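Local coordinates for protein desmoplakin (Homo sapiens, PDB 3R6N) that probably acts in cell adhesion as part of the desmosome, where its plakin domain contributes a rigid rod of spectrin repeats carrying an SH3 domain, at residues A[284-289]-A[301-307]; A[406-410]-A[431-435]; A[208-212]-A[345-349]. One frame throughout, in Å; residues are numbered along the deposited sequence.

The three contacts sample different parts of an elongated rod of helices. Contact 1 pairs two strands of the SH3 domain; contact 3 joins helix 167-225 to helix 340-384, and the SH3 domain is inserted in the chain between them, so contact 1 falls within the sequence interval that contact 3 spans. Their centres are about 28 Å apart and their nearest atoms about 18 Å. Contact 2, between helices 399-417 and 425-447, follows both in sequence and lies far out along the rod, its centre about 46 Å from that of contact 3 and about 71 Å from that of contact 1. No two contacts touch, and none contains a residue of the two reagent-binding pockets.

Contact 1: A[284-289]-A[301-307]; sequences IILRAL and KGDECIL
I284 and L307 run alongside each other in a common direction, with I284 CD1 3.6 Å from L307 CD2. L307 also passes obliquely by L286, whose CD1 is 3.9 Å from L307 CB. L286 in turn sets its CB 4.1 Å from C305 CB: the two residues form an antiparallel hydrogen-bonded pair, and their apolar side chains leave the sheet on the same, buried face. A branched leucine can fill this interior while the smaller cysteine fits beside it.

On the other face are I285, R287, E304 and I306. The extended chain of E304, with CG anti to the backbone N (chi1 166°), slants across I285 and brings OE2 3.4 Å from I285 CG2. This contact is van der Waals in kind; a long acidic side chain suits the exposed position because its aliphatic part can lie against a neighbour.

Five backbone hydrogen bonds join the segments, among them L286 N to C305 O at 2.7 Å and L307 N to I284 O at 3.1 Å. Ahead of strand 304-309, in the turn leading into it, A288 N bonds to D303 O, and G302 N to A288 O at 2.7 Å. G302 has a positive phi (93°), a backbone shape that glycine adopts readily.

In the antiparallel SH3 sheet, strand 285-288 lies between strands 304-309 and 333-334. V318 of strand 315-319 meets L286 and C305, W316 meets L307, and L289 reaches C190, V193 and H194 of helix 167-225, linking the SH3 domain to the rod.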
ATOM      1  N   ILE A 284      15.883  -7.043   8.616  1.00 65.73           N
ATOM      2  CA  ILE A 284      14.675  -6.505   8.008  1.00 64.23           C
ATOM      3  C   ILE A 284      14.543  -6.926   6.545  1.00 68.52           C
ATOM      4  O   ILE A 284      15.377  -6.576   5.709  1.00 68.70           O
ATOM      5  CB  ILE A 284      14.650  -4.973   8.126  1.00 62.99           C
ATOM      6  CG1 ILE A 284      15.231  -4.548   9.474  1.00 64.43           C
ATOM      7  CG2 ILE A 284      13.242  -4.443   7.966  1.00 61.99           C
ATOM      8  CD1 ILE A 284      15.174  -3.061   9.725  1.00 65.15           C
ATOM      9  N   ILE A 285      13.491  -7.685   6.250  1.00 68.24           N
ATOM     10  CA  ILE A 285      13.243  -8.189   4.905  1.00 70.97           C
ATOM     11  C   ILE A 285      12.412  -7.204   4.086  1.00 64.99           C
ATOM     12  O   ILE A 285      11.339  -6.779   4.515  1.00 57.84           O
ATOM     13  CB  ILE A 285      12.486  -9.530   4.940  1.00 68.48           C
ATOM     14  CG1 ILE A 285      13.114 -10.485   5.959  1.00 75.33           C
ATOM     15  CG2 ILE A 285      12.428 -10.148   3.550  1.00 68.16           C
ATOM     16  CD1 ILE A 285      14.603 -10.639   5.819  1.00 76.79           C
ATOM     17  N   LEU A 286      12.903  -6.851   2.903  1.00 69.33           N
ATOM     18  CA  LEU A 286      12.194  -5.928   2.027  1.00 64.98           C
ATOM     19  C   LEU A 286      11.675  -6.644   0.781  1.00 64.74           C
ATOM     20  O   LEU A 286      12.109  -7.750   0.462  1.00 68.13           O
ATOM     21  CB  LEU A 286      13.121  -4.782   1.609  1.00 64.89           C
ATOM     22  CG  LEU A 286      13.874  -4.060   2.728  1.00 66.67           C
ATOM     23  CD1 LEU A 286      14.868  -3.074   2.152  1.00 67.77           C
ATOM     24  CD2 LEU A 286      12.903  -3.364   3.667  1.00 64.38           C
ATOM     25  N   ARG A 287      10.734  -6.013   0.087  1.00 75.32           N
ATOM     26  CA  ARG A 287      10.309  -6.482  -1.225  1.00 76.03           C
ATOM     27  C   ARG A 287      10.310  -5.308  -2.194  1.00 74.72           C
ATOM     28  O   ARG A 287       9.897  -4.203  -1.842  1.00 72.05           O
ATOM     29  CB  ARG A 287       8.921  -7.128  -1.176  1.00 74.71           C
ATOM     30  CG  ARG A 287       8.491  -7.722  -2.511  1.00 75.22           C
ATOM     31  CD  ARG A 287       7.107  -8.361  -2.467  1.00 74.08           C
ATOM     32  NE  ARG A 287       6.031  -7.375  -2.394  1.00 71.29           N
ATOM     33  CZ  ARG A 287       5.182  -7.269  -1.374  1.00 69.86           C
ATOM     34  NH1 ARG A 287       5.279  -8.099  -0.337  1.00 70.85           N
ATOM     35  NH2 ARG A 287       4.232  -6.338  -1.387  1.00 68.39           N
ATOM     36  N   ALA A 288      10.792  -5.544  -3.409  1.00 60.00           N
ATOM     37  CA  ALA A 288      10.836  -4.490  -4.415  1.00 59.48           C
ATOM     38  C   ALA A 288       9.455  -4.266  -5.016  1.00 57.61           C
ATOM     39  O   ALA A 288       8.791  -5.211  -5.435  1.00 58.16           O
ATOM     40  CB  ALA A 288      11.847  -4.824  -5.495  1.00 63.22           C
ATOM     41  N   LEU A 289       9.019  -3.011  -5.035  1.00 60.77           N
ATOM     42  CA  LEU A 289       7.697  -2.674  -5.546  1.00 60.71           C
ATOM     43  C   LEU A 289       7.735  -2.488  -7.059  1.00 64.12           C
ATOM     44  O   LEU A 289       6.706  -2.570  -7.732  1.00 66.00           O
ATOM     45  CB  LEU A 289       7.165  -1.407  -4.869  1.00 59.28           C
ATOM     46  CG  LEU A 289       6.904  -1.451  -3.358  1.00 56.38           C
ATOM     47  CD1 LEU A 289       6.341  -0.123  -2.840  1.00 55.71           C
ATOM     48  CD2 LEU A 289       5.977  -2.603  -3.001  1.00 55.82           C
ATOM     49  N   LYS A 301      11.093  -6.075  -9.629  1.00 74.50           N
ATOM     50  CA  LYS A 301       9.861  -6.059  -8.855  1.00 71.07           C
ATOM     51  C   LYS A 301       9.642  -7.426  -8.225  1.00 70.81           C
ATOM     52  O   LYS A 301       9.695  -8.454  -8.909  1.00 73.40           O
ATOM     53  CB  LYS A 301       8.673  -5.689  -9.745  1.00 71.89           C
ATOM     54  CG  LYS A 301       7.342  -5.665  -9.022  1.00 69.51           C
ATOM     55  CD  LYS A 301       6.218  -5.271  -9.964  1.00 72.33           C
ATOM     56  CE  LYS A 301       4.856  -5.381  -9.299  1.00 68.47           C
ATOM     57  NZ  LYS A 301       3.778  -4.944 -10.226  1.00 73.06           N
ATOM     58  N   GLY A 302       9.416  -7.437  -6.916  1.00 64.88           N
ATOM     59  CA  GLY A 302       9.161  -8.669  -6.203  1.00 65.35           C
ATOM     60  C   GLY A 302      10.405  -9.303  -5.611  1.00 66.06           C
ATOM     61  O   GLY A 302      10.304 -10.287  -4.880  1.00 67.61           O
ATOM     62  N   ASP A 303      11.577  -8.756  -5.919  1.00 82.28           N
ATOM     63  CA  ASP A 303      12.815  -9.270  -5.340  1.00 86.91           C
ATOM     64  C   ASP A 303      12.837  -9.074  -3.822  1.00 85.85           C
ATOM     65  O   ASP A 303      12.391  -8.046  -3.314  1.00 81.52           O
ATOM     66  CB  ASP A 303      14.042  -8.599  -5.970  1.00 89.69           C
ATOM     67  CG  ASP A 303      14.356  -9.130  -7.358  1.00 93.16           C
ATOM     68  OD1 ASP A 303      13.708 -10.109  -7.788  1.00 93.33           O
ATOM     69  OD2 ASP A 303      15.263  -8.570  -8.014  1.00 96.13           O
ATOM     70  N   GLU A 304      13.350 -10.069  -3.102  1.00 78.74           N
ATOM     71  CA  GLU A 304      13.533  -9.950  -1.662  1.00 77.67           C
ATOM     72  C   GLU A 304      14.901  -9.360  -1.349  1.00 79.31           C
ATOM     73  O   GLU A 304      15.927  -9.905  -1.746  1.00 84.26           O
ATOM     74  CB  GLU A 304      13.374 -11.303  -0.967  1.00 81.71           C
ATOM     75  CG  GLU A 304      13.891 -11.304   0.469  1.00 83.15           C
ATOM     76  CD  GLU A 304      13.555 -12.576   1.240  1.00 87.25           C
ATOM     77  OE1 GLU A 304      14.503 -13.294   1.640  1.00 93.37           O
ATOM     78  OE2 GLU A 304      12.349 -12.845   1.454  1.00 85.06           O
ATOM     79  N   CYS A 305      14.909  -8.240  -0.637  1.00 71.62           N
ATOM     80  CA  CYS A 305      16.153  -7.584  -0.264  1.00 73.57           C
ATOM     81  C   CYS A 305      16.324  -7.548   1.245  1.00 74.77           C
ATOM     82  O   CYS A 305      15.356  -7.640   1.996  1.00 72.55           O
ATOM     83  CB  CYS A 305      16.184  -6.152  -0.796  1.00 70.14           C
ATOM     84  SG  CYS A 305      16.102  -5.984  -2.591  1.00 70.00           S
ATOM     85  N   ILE A 306      17.568  -7.409   1.683  1.00 78.52           N
ATOM     86  CA  ILE A 306      17.855  -7.213   3.093  1.00 77.03           C
ATOM     87  C   ILE A 306      18.310  -5.778   3.300  1.00 74.30           C
ATOM     88  O   ILE A 306      19.107  -5.256   2.525  1.00 75.28           O
ATOM     89  CB  ILE A 306      18.930  -8.196   3.613  1.00 79.39           C
ATOM     90  CG1 ILE A 306      18.394  -9.634   3.625  1.00 83.11           C
ATOM     91  CG2 ILE A 306      19.397  -7.789   5.004  1.00 77.04           C
ATOM     92  CD1 ILE A 306      18.473 -10.343   2.279  1.00 88.57           C
ATOM     93  N   LEU A 307      17.778  -5.140   4.335  1.00 70.32           N
ATOM     94  CA  LEU A 307      18.112  -3.758   4.645  1.00 69.31           C
ATOM     95  C   LEU A 307      19.420  -3.687   5.414  1.00 70.51           C
ATOM     96  O   LEU A 307      19.611  -4.409   6.387  1.00 71.02           O
ATOM     97  CB  LEU A 307      16.990  -3.131   5.467  1.00 67.94           C
ATOM     98  CG  LEU A 307      17.143  -1.670   5.880  1.00 68.46           C
ATOM     99  CD1 LEU A 307      17.314  -0.779   4.661  1.00 68.69           C
ATOM    100  CD2 LEU A 307      15.933  -1.236   6.692  1.00 68.21           C
TER

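Contact 2: A[406-410]-A[431-435]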
ATOM      1  N   LEU A 406     -38.483 -36.337  40.492  1.00 91.04           N
ATOM      2  CA  LEU A 406     -37.353 -36.137  41.383  1.00 91.53           C
ATOM      3  C   LEU A 406     -36.127 -36.904  40.909  1.00 91.26           C
ATOM      4  O   LEU A 406     -35.026 -36.359  40.870  1.00 91.07           O
ATOM      5  CB  LEU A 406     -37.709 -36.560  42.808  1.00 93.14           C
ATOM      6  CG  LEU A 406     -36.591 -36.336  43.828  1.00 94.02           C
ATOM      7  CD1 LEU A 406     -36.236 -34.860  43.896  1.00 93.53           C
ATOM      8  CD2 LEU A 406     -36.988 -36.862  45.195  1.00 95.75           C
ATOM      9  N   GLU A 407     -36.316 -38.171  40.556  1.00115.34           N
ATOM     10  CA  GLU A 407     -35.206 -38.993  40.091  1.00115.68           C
ATOM     11  C   GLU A 407     -34.482 -38.335  38.921  1.00114.27           C
ATOM     12  O   GLU A 407     -33.255 -38.386  38.832  1.00114.82           O
ATOM     13  CB  GLU A 407     -35.687 -40.393  39.707  1.00116.21           C
ATOM     14  CG  GLU A 407     -35.944 -41.297  40.899  1.00118.19           C
ATOM     15  CD  GLU A 407     -36.395 -42.688  40.498  1.00118.88           C
ATOM     16  OE1 GLU A 407     -37.114 -42.817  39.482  1.00117.56           O
ATOM     17  OE2 GLU A 407     -36.030 -43.653  41.201  1.00120.97           O
ATOM     18  N   LEU A 408     -35.249 -37.709  38.032  1.00 73.39           N
ATOM     19  CA  LEU A 408     -34.684 -37.059  36.855  1.00 72.06           C
ATOM     20  C   LEU A 408     -34.128 -35.678  37.170  1.00 72.18           C
ATOM     21  O   LEU A 408     -33.086 -35.288  36.645  1.00 71.68           O
ATOM     22  CB  LEU A 408     -35.719 -36.967  35.732  1.00 70.89           C
ATOM     23  CG  LEU A 408     -36.123 -38.303  35.107  1.00 70.51           C
ATOM     24  CD1 LEU A 408     -37.034 -38.090  33.918  1.00 69.34           C
ATOM     25  CD2 LEU A 408     -34.894 -39.097  34.703  1.00 70.33           C
ATOM     26  N   HIS A 409     -34.823 -34.934  38.023  1.00 82.27           N
ATOM     27  CA  HIS A 409     -34.345 -33.610  38.401  1.00 82.23           C
ATOM     28  C   HIS A 409     -33.065 -33.703  39.222  1.00 85.46           C
ATOM     29  O   HIS A 409     -32.232 -32.798  39.188  1.00 85.29           O
ATOM     30  CB  HIS A 409     -35.420 -32.819  39.148  1.00 82.89           C
ATOM     31  CG  HIS A 409     -36.384 -32.113  38.242  1.00 82.45           C
ATOM     32  ND1 HIS A 409     -35.982 -31.185  37.309  1.00 81.63           N
ATOM     33  CD2 HIS A 409     -37.732 -32.202  38.132  1.00 83.10           C
ATOM     34  CE1 HIS A 409     -37.040 -30.730  36.659  1.00 81.90           C
ATOM     35  NE2 HIS A 409     -38.111 -31.332  37.139  1.00 82.86           N
ATOM     36  N   TYR A 410     -32.902 -34.804  39.948  1.00 90.24           N
ATOM     37  CA  TYR A 410     -31.694 -34.997  40.735  1.00 91.70           C
ATOM     38  C   TYR A 410     -30.515 -35.435  39.867  1.00 91.86           C
ATOM     39  O   TYR A 410     -29.364 -35.128  40.181  1.00 92.87           O
ATOM     40  CB  TYR A 410     -31.919 -35.985  41.880  1.00 93.48           C
ATOM     41  CG  TYR A 410     -30.754 -36.026  42.843  1.00 95.45           C
ATOM     42  CD1 TYR A 410     -30.385 -34.894  43.561  1.00 95.60           C
ATOM     43  CD2 TYR A 410     -30.016 -37.187  43.024  1.00 97.48           C
ATOM     44  CE1 TYR A 410     -29.317 -34.918  44.434  1.00 97.59           C
ATOM     45  CE2 TYR A 410     -28.945 -37.221  43.898  1.00 99.79           C
ATOM     46  CZ  TYR A 410     -28.601 -36.084  44.600  1.00 99.76           C
ATOM     47  OH  TYR A 410     -27.537 -36.115  45.469  1.00102.25           O
ATOM     48  N   ILE A 431     -28.026 -32.240  50.142  1.00 98.40           N
ATOM     49  CA  ILE A 431     -29.055 -32.607  49.178  1.00 96.45           C
ATOM     50  C   ILE A 431     -29.092 -34.119  49.001  1.00 97.54           C
ATOM     51  O   ILE A 431     -30.163 -34.721  48.933  1.00 94.67           O
ATOM     52  CB  ILE A 431     -28.792 -31.947  47.815  1.00 94.46           C
ATOM     53  CG1 ILE A 431     -28.503 -30.458  48.006  1.00 93.90           C
ATOM     54  CG2 ILE A 431     -29.970 -32.163  46.873  1.00 90.18           C
ATOM     55  CD1 ILE A 431     -27.885 -29.813  46.809  1.00 92.57           C
ATOM     56  N   GLN A 432     -27.910 -34.723  48.930  1.00109.22           N
ATOM     57  CA  GLN A 432     -27.789 -36.170  48.812  1.00110.98           C
ATOM     58  C   GLN A 432     -28.572 -36.868  49.917  1.00112.35           C
ATOM     59  O   GLN A 432     -29.139 -37.940  49.708  1.00112.70           O
ATOM     60  CB  GLN A 432     -26.318 -36.586  48.873  1.00113.87           C
ATOM     61  CG  GLN A 432     -26.081 -38.088  48.841  1.00116.55           C
ATOM     62  CD  GLN A 432     -26.210 -38.677  47.448  1.00115.25           C
ATOM     63  OE1 GLN A 432     -25.307 -39.362  46.965  1.00117.42           O
ATOM     64  NE2 GLN A 432     -27.338 -38.420  46.798  1.00112.03           N
ATOM     65  N   SER A 433     -28.604 -36.249  51.093  1.00127.63           N
ATOM     66  CA  SER A 433     -29.295 -36.821  52.242  1.00129.10           C
ATOM     67  C   SER A 433     -30.793 -36.538  52.203  1.00126.93           C
ATOM     68  O   SER A 433     -31.600 -37.385  52.580  1.00127.60           O
ATOM     69  CB  SER A 433     -28.693 -36.300  53.548  1.00131.14           C
ATOM     70  OG  SER A 433     -27.318 -36.631  53.634  1.00133.80           O
ATOM     71  N   GLN A 434     -31.165 -35.346  51.749  1.00136.10           N
ATOM     72  CA  GLN A 434     -32.575 -35.000  51.618  1.00134.53           C
ATOM     73  C   GLN A 434     -33.238 -35.901  50.584  1.00133.50           C
ATOM     74  O   GLN A 434     -34.371 -36.349  50.766  1.00133.49           O
ATOM     75  CB  GLN A 434     -32.737 -33.535  51.216  1.00132.84           C
ATOM     76  CG  GLN A 434     -32.051 -32.563  52.154  1.00133.79           C
ATOM     77  CD  GLN A 434     -32.422 -31.123  51.871  1.00132.47           C
ATOM     78  OE1 GLN A 434     -33.602 -30.770  51.848  1.00132.02           O
ATOM     79  NE2 GLN A 434     -31.416 -30.282  51.649  1.00132.19           N
ATOM     80  N   PHE A 435     -32.513 -36.159  49.499  1.00102.17           N
ATOM     81  CA  PHE A 435     -32.990 -37.015  48.418  1.00101.23           C
ATOM     82  C   PHE A 435     -33.160 -38.456  48.883  1.00103.13           C
ATOM     83  O   PHE A 435     -34.227 -39.050  48.723  1.00102.75           O
ATOM     84  CB  PHE A 435     -32.013 -36.956  47.240  1.00100.40           C
ATOM     85  CG  PHE A 435     -32.307 -37.952  46.149  1.00 99.79           C
ATOM     86  CD1 PHE A 435     -33.268 -37.686  45.188  1.00 97.67           C
ATOM     87  CD2 PHE A 435     -31.611 -39.148  46.080  1.00101.68           C
ATOM     88  CE1 PHE A 435     -33.534 -38.597  44.184  1.00 97.14           C
ATOM     89  CE2 PHE A 435     -31.873 -40.062  45.079  1.00101.24           C
ATOM     90  CZ  PHE A 435     -32.835 -39.787  44.131  1.00 98.82           C
TER
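Y410 and F435 stack face to face, their ring centroids 4.3 Å apart and their planes only 14° from parallel. The stack is offset: Y410 CD2 lies over the centre of the F435 ring, whereas F435 CG lies toward the rim of the tyrosine ring. In both residues the first ring carbon swings opposite the backbone nitrogen (chi1 -170° for Y410 and 172° for F435), which carries the rings into the space between two nearly antiparallel helices. Their segment axes approach no closer than 12.2 Å, a separation that large flat side chains can bridge.

Around this stack, L406 and F435 reach past one another from facing helices, L406 CD2 lying 3.8 Å from F435 CD1. The backbone of E407 comes to the edge of the same ring. I431 crosses Y410 obliquely and places its CG2 3.7 Å from Y410 CE1.

Helix 340-384 supplies the next shell: I380 meets L406, and W373 meets I431. Aliphatic neighbours thus flank the stack and lean on a third helix. Consecutive, nearly antiparallel helices 399-417 and 425-447 beside it are consistent with the helical bundle of a spectrin-like domain.

Dispersion and burial of apolar surface consequently account for most of this contact. Tyrosine suits its place by its stacking surface; its hydroxyl lies beside the Q432 amide, close but not counted as a hydrogen bond, so any polar contribution is uncertain.

Contact 3: A[208-212]-A[345-349]; sequences AQSTE and LSCKI
With CG1 beside its backbone N (chi1 -65°) and CD1 extended beyond it (chi2 179°), I349 of helix 340-384 reaches toward segment 208-212 of helix 167-225, where CD1 settles 3.7 Å from A208 CB. The small alanine lets the isoleucine come close to the helix backbone, and CD1 lies near A208 O, a carbonyl already bonded to E212 N within its helix. The other branch, CG2, meets T211 CG2 at 3.8 Å, the two side chains crossing at about a right angle.

A208 CB is shared with L345, whose CD2 lies 3.6 Å away. The remaining leucine methyl, CD1, is 3.9 Å from E212 OE2. E212 also applies its CB to I349 CG1, so one residue offers aliphatic carbon to the interface and carries its carboxylate outward. There OE2 meets K348 CD at 3.3 Å, but the lysine chain bends at chi3 and chi4 and NZ stays 5.5 Å from E212 OE2. No salt bridge forms, although the opposite charges may still attract weakly over that distance.

L261 of helix 234-265 touches A208, T211 and I349, closing the apolar core from a third helix. The axes of the two short segments run nearly parallel, 22° apart and 10.0 Å at closest approach. Apolar packing of this kind among three long helices is consistent with the three-helix bundle of spectrin-type repeats.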
ATOM      1  N   ALA A 208      -8.414  -2.996  15.956  1.00 83.15           N
ATOM      2  CA  ALA A 208      -7.943  -3.987  16.918  1.00 80.17           C
ATOM      3  C   ALA A 208      -7.890  -3.428  18.335  1.00 80.17           C
ATOM      4  O   ALA A 208      -8.443  -4.019  19.258  1.00 80.07           O
ATOM      5  CB  ALA A 208      -6.581  -4.526  16.504  1.00 75.03           C
ATOM      6  N   GLN A 209      -7.220  -2.292  18.505  1.00117.46           N
ATOM      7  CA  GLN A 209      -7.121  -1.646  19.811  1.00117.95           C
ATOM      8  C   GLN A 209      -8.504  -1.321  20.361  1.00123.02           C
ATOM      9  O   GLN A 209      -8.685  -1.179  21.569  1.00123.27           O
ATOM     10  CB  GLN A 209      -6.282  -0.370  19.714  1.00118.33           C
ATOM     11  CG  GLN A 209      -4.833  -0.610  19.310  1.00114.02           C
ATOM     12  CD  GLN A 209      -4.118   0.664  18.894  1.00114.88           C
ATOM     13  OE1 GLN A 209      -4.714   1.741  18.852  1.00118.97           O
ATOM     14  NE2 GLN A 209      -2.832   0.544  18.578  1.00111.62           N
ATOM     15  N   SER A 210      -9.476  -1.208  19.462  1.00 98.51           N
ATOM     16  CA  SER A 210     -10.853  -0.906  19.836  1.00102.53           C
ATOM     17  C   SER A 210     -11.637  -2.175  20.170  1.00101.75           C
ATOM     18  O   SER A 210     -12.602  -2.140  20.933  1.00104.56           O
ATOM     19  CB  SER A 210     -11.550  -0.135  18.713  1.00105.73           C
ATOM     20  OG  SER A 210     -12.884   0.186  19.064  1.00109.44           O
ATOM     21  N   THR A 211     -11.218  -3.294  19.589  1.00105.59           N
ATOM     22  CA  THR A 211     -11.820  -4.588  19.886  1.00104.46           C
ATOM     23  C   THR A 211     -11.208  -5.150  21.165  1.00100.39           C
ATOM     24  O   THR A 211     -11.901  -5.735  21.996  1.00100.58           O
ATOM     25  CB  THR A 211     -11.629  -5.589  18.722  1.00101.63           C
ATOM     26  OG1 THR A 211     -12.408  -5.171  17.593  1.00104.00           O
ATOM     27  CG2 THR A 211     -12.067  -6.985  19.133  1.00100.25           C
ATOM     28  N   GLU A 212      -9.902  -4.961  21.319  1.00120.32           N
ATOM     29  CA  GLU A 212      -9.197  -5.397  22.516  1.00116.66           C
ATOM     30  C   GLU A 212      -9.755  -4.689  23.745  1.00119.10           C
ATOM     31  O   GLU A 212      -9.885  -5.286  24.813  1.00117.75           O
ATOM     32  CB  GLU A 212      -7.701  -5.103  22.385  1.00113.80           C
ATOM     33  CG  GLU A 212      -6.858  -5.590  23.551  1.00111.51           C
ATOM     34  CD  GLU A 212      -5.550  -4.829  23.679  1.00111.04           C
ATOM     35  OE1 GLU A 212      -5.557  -3.595  23.474  1.00112.82           O
ATOM     36  OE2 GLU A 212      -4.515  -5.464  23.983  1.00109.61           O
ATOM     37  N   LEU A 345      -0.850  -8.883  18.607  1.00 74.89           N
ATOM     38  CA  LEU A 345      -2.092  -8.237  19.011  1.00 74.15           C
ATOM     39  C   LEU A 345      -3.307  -9.100  18.672  1.00 74.66           C
ATOM     40  O   LEU A 345      -4.245  -9.200  19.464  1.00 75.86           O
ATOM     41  CB  LEU A 345      -2.222  -6.857  18.363  1.00 71.97           C
ATOM     42  CG  LEU A 345      -3.444  -6.029  18.764  1.00 71.43           C
ATOM     43  CD1 LEU A 345      -3.567  -5.941  20.274  1.00 74.39           C
ATOM     44  CD2 LEU A 345      -3.370  -4.642  18.156  1.00 66.03           C
ATOM     45  N   SER A 346      -3.292  -9.721  17.498  1.00 70.27           N
ATOM     46  CA  SER A 346      -4.395 -10.585  17.095  1.00 71.62           C
ATOM     47  C   SER A 346      -4.446 -11.821  17.987  1.00 74.33           C
ATOM     48  O   SER A 346      -5.512 -12.379  18.232  1.00 75.95           O
ATOM     49  CB  SER A 346      -4.270 -10.995  15.625  1.00 71.47           C
ATOM     50  OG  SER A 346      -3.329 -12.043  15.451  1.00 72.96           O
ATOM     51  N   CYS A 347      -3.285 -12.251  18.467  1.00 89.55           N
ATOM     52  CA  CYS A 347      -3.216 -13.395  19.362  1.00 93.03           C
ATOM     53  C   CYS A 347      -3.800 -13.015  20.714  1.00 93.67           C
ATOM     54  O   CYS A 347      -4.551 -13.778  21.321  1.00 95.79           O
ATOM     55  CB  CYS A 347      -1.768 -13.860  19.523  1.00 95.40           C
ATOM     56  SG  CYS A 347      -1.550 -15.250  20.656  1.00 99.19           S
ATOM     57  N   LYS A 348      -3.454 -11.820  21.177  1.00 86.95           N
ATOM     58  CA  LYS A 348      -3.941 -11.322  22.454  1.00 87.99           C
ATOM     59  C   LYS A 348      -5.459 -11.203  22.423  1.00 87.42           C
ATOM     60  O   LYS A 348      -6.157 -11.791  23.247  1.00 89.61           O
ATOM     61  CB  LYS A 348      -3.300  -9.967  22.769  1.00 86.96           C
ATOM     62  CG  LYS A 348      -3.625  -9.420  24.149  1.00 88.94           C
ATOM     63  CD  LYS A 348      -2.755  -8.213  24.494  1.00 89.00           C
ATOM     64  CE  LYS A 348      -1.324  -8.625  24.826  1.00 90.98           C
ATOM     65  NZ  LYS A 348      -1.238  -9.382  26.110  1.00 93.81           N
ATOM     66  N   ILE A 349      -5.963 -10.450  21.454  1.00 85.23           N
ATOM     67  CA  ILE A 349      -7.398 -10.258  21.297  1.00 85.75           C
ATOM     68  C   ILE A 349      -8.145 -11.584  21.262  1.00 87.95           C
ATOM     69  O   ILE A 349      -9.268 -11.686  21.749  1.00 89.76           O
ATOM     70  CB  ILE A 349      -7.720  -9.473  20.017  1.00 84.18           C
ATOM     71  CG1 ILE A 349      -7.171  -8.049  20.113  1.00 82.65           C
ATOM     72  CG2 ILE A 349      -9.220  -9.445  19.766  1.00 86.24           C
ATOM     73  CD1 ILE A 349      -7.436  -7.219  18.878  1.00 81.70           C
TER